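Local coordinates for molybdopterin-guanine dinucleotide biosynthesis protein B (MobB) (Archaeoglobus fulgidus, PDB 2F1R), which probably binds GTP and takes part in making the guanine dinucleotide form of the molybdenum cofactor, at residues G127-V132 against D139-F144. Sequence-based numbering, arbitrary orientation.
Sequences GRILAV and DGHKWF
Val132 and Trp143 form a parallel beta bridge that adds the short strand 143-144 to the margin of the protein's main sheet, beside strand 129-133. Two backbone hydrogen bonds, both gripping Val132, make the join: its N donates to Lys142 O over 2.8 Å, and its O accepts from Phe144 N at 3.0 Å. Both are nearly straight, with N-H...O angles of 161° and 167°. Trp143 lies between these two partners, and its CA adds a CA-H...O contact, 3.4 Å from Val132 O.

On one face of the sheet, the imidazole of His141 packs obliquely against Ile129 and Val132. Its CG stands anti to its own carbonyl carbon (chi1 -58°), which carries the ring back over strand 129-133; Ile129 CG2 meets His141 ND1 at 3.5 Å, and Val132 CG2 approaches His141 CB at 3.7 Å. Branched aliphatic chains suit this place, offering methyls to pack beside the ring while the same two residues also pack on Val121. The ring's NE2 makes a weak hydrogen bond to Arg125.

Six parallel strands make up this sheet; 111-114, 129-133 and 143-144 follow one another toward the margin, and the family belongs to the P-loop NTPase clan. Helix 149-160 follows the edge strand and covers the face bearing Ala131 and Phe144. There Ala131 CB touches the edge of the Phe144 ring, 3.9 Å from Phe144 CE2; the small methyl also packs on Phe155, and Phe144 itself rests on Ile152. Lys142 sets its CB 3.5 Å from Leu130 O, but its bent chain leads the charged end away from strand 129-133. The indole of Trp143 turns its NE1 to Cys134 O, hydrogen-bonding to the chain just beyond Val132.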
ATOM      1  N   GLY A 127     -22.101   7.493 -14.893  1.00 13.86           N
ATOM      2  CA  GLY A 127     -22.739   6.370 -14.191  1.00 12.65           C
ATOM      3  C   GLY A 127     -24.021   6.827 -13.544  1.00 12.51           C
ATOM      4  O   GLY A 127     -24.432   7.967 -13.732  1.00 11.28           O
ATOM      5  N   ARG A 128     -24.640   5.947 -12.764  1.00 12.75           N
ATOM      6  CA  ARG A 128     -25.885   6.284 -12.077  1.00 14.33           C
ATOM      7  C   ARG A 128     -25.717   7.303 -10.950  1.00 13.37           C
ATOM      8  O   ARG A 128     -24.905   7.096 -10.026  1.00 12.05           O
ATOM      9  CB  ARG A 128     -26.561   5.018 -11.536  1.00 16.21           C
ATOM     10  CG  ARG A 128     -28.019   5.231 -11.237  1.00 23.48           C
ATOM     11  CD  ARG A 128     -28.764   3.891 -11.092  1.00 31.12           C
ATOM     12  NE  ARG A 128     -29.140   3.715  -9.702  1.00 39.02           N
ATOM     13  CZ  ARG A 128     -28.791   2.683  -8.938  1.00 43.50           C
ATOM     14  NH1 ARG A 128     -28.052   1.680  -9.441  1.00 43.21           N
ATOM     15  NH2 ARG A 128     -29.211   2.656  -7.668  1.00 44.25           N
ATOM     16  N   ILE A 129     -26.487   8.400 -11.047  1.00 11.80           N
ATOM     17  CA  ILE A 129     -26.449   9.453 -10.036  1.00 11.88           C
ATOM     18  C   ILE A 129     -27.410   9.045  -8.923  1.00 12.43           C
ATOM     19  O   ILE A 129     -28.628   8.924  -9.123  1.00 11.03           O
ATOM     20  CB  ILE A 129     -26.736  10.889 -10.595  1.00 11.29           C
ATOM     21  CG1 ILE A 129     -25.620  11.311 -11.579  1.00 11.02           C
ATOM     22  CG2 ILE A 129     -26.900  11.921  -9.449  1.00 12.43           C
ATOM     23  CD1 ILE A 129     -26.027  12.471 -12.506  1.00 11.66           C
ATOM     24  N   LEU A 130     -26.835   8.866  -7.742  1.00 11.78           N
ATOM     25  CA  LEU A 130     -27.589   8.394  -6.612  1.00 11.95           C
ATOM     26  C   LEU A 130     -28.104   9.577  -5.847  1.00 11.38           C
ATOM     27  O   LEU A 130     -29.212   9.515  -5.245  1.00 10.62           O
ATOM     28  CB  LEU A 130     -26.686   7.550  -5.698  1.00 11.68           C
ATOM     29  CG  LEU A 130     -26.142   6.237  -6.273  1.00 12.25           C
ATOM     30  CD1 LEU A 130     -25.424   5.475  -5.243  1.00 12.92           C
ATOM     31  CD2 LEU A 130     -27.259   5.404  -6.904  1.00 17.85           C
ATOM     32  N   ALA A 131     -27.278  10.642  -5.818  1.00 10.64           N
ATOM     33  CA  ALA A 131     -27.685  11.877  -5.140  1.00  9.63           C
ATOM     34  C   ALA A 131     -26.783  13.016  -5.520  1.00 10.12           C
ATOM     35  O   ALA A 131     -25.646  12.804  -5.988  1.00 10.11           O
ATOM     36  CB  ALA A 131     -27.664  11.681  -3.623  1.00 10.46           C
ATOM     37  N   VAL A 132     -27.279  14.236  -5.311  1.00 10.19           N
ATOM     38  CA  VAL A 132     -26.521  15.411  -5.635  1.00  9.64           C
ATOM     39  C   VAL A 132     -26.349  16.165  -4.349  1.00  9.98           C
ATOM     40  O   VAL A 132     -27.327  16.316  -3.585  1.00 11.74           O
ATOM     41  CB  VAL A 132     -27.206  16.281  -6.738  1.00 11.10           C
ATOM     42  CG1 VAL A 132     -26.460  17.630  -6.922  1.00  8.67           C
ATOM     43  CG2 VAL A 132     -27.320  15.491  -8.128  1.00  9.51           C
ATOM     44  N   ASP A 139     -33.010  19.839  -9.141  1.00 20.06           N
ATOM     45  CA  ASP A 139     -34.153  19.020  -9.600  1.00 21.72           C
ATOM     46  C   ASP A 139     -33.743  17.687 -10.206  1.00 20.94           C
ATOM     47  O   ASP A 139     -32.702  17.567 -10.862  1.00 21.47           O
ATOM     48  CB  ASP A 139     -34.960  19.791 -10.650  1.00 22.24           C
ATOM     49  CG  ASP A 139     -35.491  21.130 -10.113  1.00 25.42           C
ATOM     50  OD1 ASP A 139     -36.100  21.153  -8.997  1.00 28.03           O
ATOM     51  OD2 ASP A 139     -35.317  22.144 -10.825  1.00 26.28           O
ATOM     52  N   GLY A 140     -34.591  16.695 -10.017  1.00 20.86           N
ATOM     53  CA  GLY A 140     -34.515  15.463 -10.787  1.00 20.03           C
ATOM     54  C   GLY A 140     -33.667  14.415 -10.118  1.00 19.36           C
ATOM     55  O   GLY A 140     -33.488  13.341 -10.680  1.00 20.35           O
ATOM     56  N   HIS A 141     -33.182  14.716  -8.904  1.00 18.17           N
ATOM     57  CA  HIS A 141     -32.299  13.832  -8.124  1.00 17.01           C
ATOM     58  C   HIS A 141     -32.519  13.985  -6.638  1.00 16.03           C
ATOM     59  O   HIS A 141     -32.878  15.077  -6.169  1.00 14.90           O
ATOM     60  CB  HIS A 141     -30.815  14.164  -8.371  1.00 16.11           C
ATOM     61  CG  HIS A 141     -30.405  14.070  -9.798  1.00 16.70           C
ATOM     62  ND1 HIS A 141     -30.162  12.865 -10.420  1.00 16.40           N
ATOM     63  CD2 HIS A 141     -30.215  15.027 -10.731  1.00 17.75           C
ATOM     64  CE1 HIS A 141     -29.825  13.087 -11.674  1.00 19.40           C
ATOM     65  NE2 HIS A 141     -29.847  14.390 -11.887  1.00 21.24           N
ATOM     66  N   LYS A 142     -32.232  12.914  -5.902  1.00 14.68           N
ATOM     67  CA  LYS A 142     -32.109  12.986  -4.450  1.00 14.47           C
ATOM     68  C   LYS A 142     -31.088  14.089  -4.094  1.00 13.27           C
ATOM     69  O   LYS A 142     -30.012  14.153  -4.680  1.00 12.76           O
ATOM     70  CB  LYS A 142     -31.669  11.629  -3.909  1.00 13.66           C
ATOM     71  CG  LYS A 142     -31.697  11.515  -2.430  1.00 20.45           C
ATOM     72  CD  LYS A 142     -32.947  10.804  -1.948  1.00 27.71           C
ATOM     73  CE  LYS A 142     -33.259  11.205  -0.481  1.00 32.23           C
ATOM     74  NZ  LYS A 142     -32.706  10.253   0.500  1.00 36.17           N
ATOM     75  N   TRP A 143     -31.426  14.952  -3.149  1.00 12.47           N
ATOM     76  CA  TRP A 143     -30.653  16.173  -2.952  1.00 13.36           C
ATOM     77  C   TRP A 143     -30.352  16.397  -1.486  1.00 13.38           C
ATOM     78  O   TRP A 143     -31.224  16.253  -0.656  1.00 15.00           O
ATOM     79  CB  TRP A 143     -31.378  17.398  -3.568  1.00 13.60           C
ATOM     80  CG  TRP A 143     -30.818  18.723  -3.074  1.00 15.11           C
ATOM     81  CD1 TRP A 143     -29.535  19.219  -3.285  1.00 13.48           C
ATOM     82  CD2 TRP A 143     -31.496  19.713  -2.278  1.00 14.54           C
ATOM     83  NE1 TRP A 143     -29.392  20.425  -2.653  1.00 12.38           N
ATOM     84  CE2 TRP A 143     -30.572  20.760  -2.039  1.00 12.19           C
ATOM     85  CE3 TRP A 143     -32.786  19.807  -1.737  1.00 17.53           C
ATOM     86  CZ2 TRP A 143     -30.897  21.905  -1.279  1.00 14.36           C
ATOM     87  CZ3 TRP A 143     -33.111  20.934  -0.975  1.00 16.09           C
ATOM     88  CH2 TRP A 143     -32.155  21.983  -0.763  1.00 16.26           C
ATOM     89  N   PHE A 144     -29.107  16.729  -1.181  1.00 13.40           N
ATOM     90  CA  PHE A 144     -28.670  17.143   0.147  1.00 13.48           C
ATOM     91  C   PHE A 144     -27.865  18.428  -0.011  1.00 13.86           C
ATOM     92  O   PHE A 144     -27.275  18.687  -1.060  1.00 11.96           O
ATOM     93  CB  PHE A 144     -27.737  16.066   0.772  1.00 13.40           C
ATOM     94  CG  PHE A 144     -28.377  14.709   0.911  1.00 13.66           C
ATOM     95  CD1 PHE A 144     -29.232  14.421   1.990  1.00 15.47           C
ATOM     96  CD2 PHE A 144     -28.165  13.743  -0.045  1.00 11.59           C
ATOM     97  CE1 PHE A 144     -29.870  13.178   2.102  1.00 13.43           C
ATOM     98  CE2 PHE A 144     -28.781  12.509   0.069  1.00 13.24           C
ATOM     99  CZ  PHE A 144     -29.640  12.224   1.135  1.00 13.35           C
TER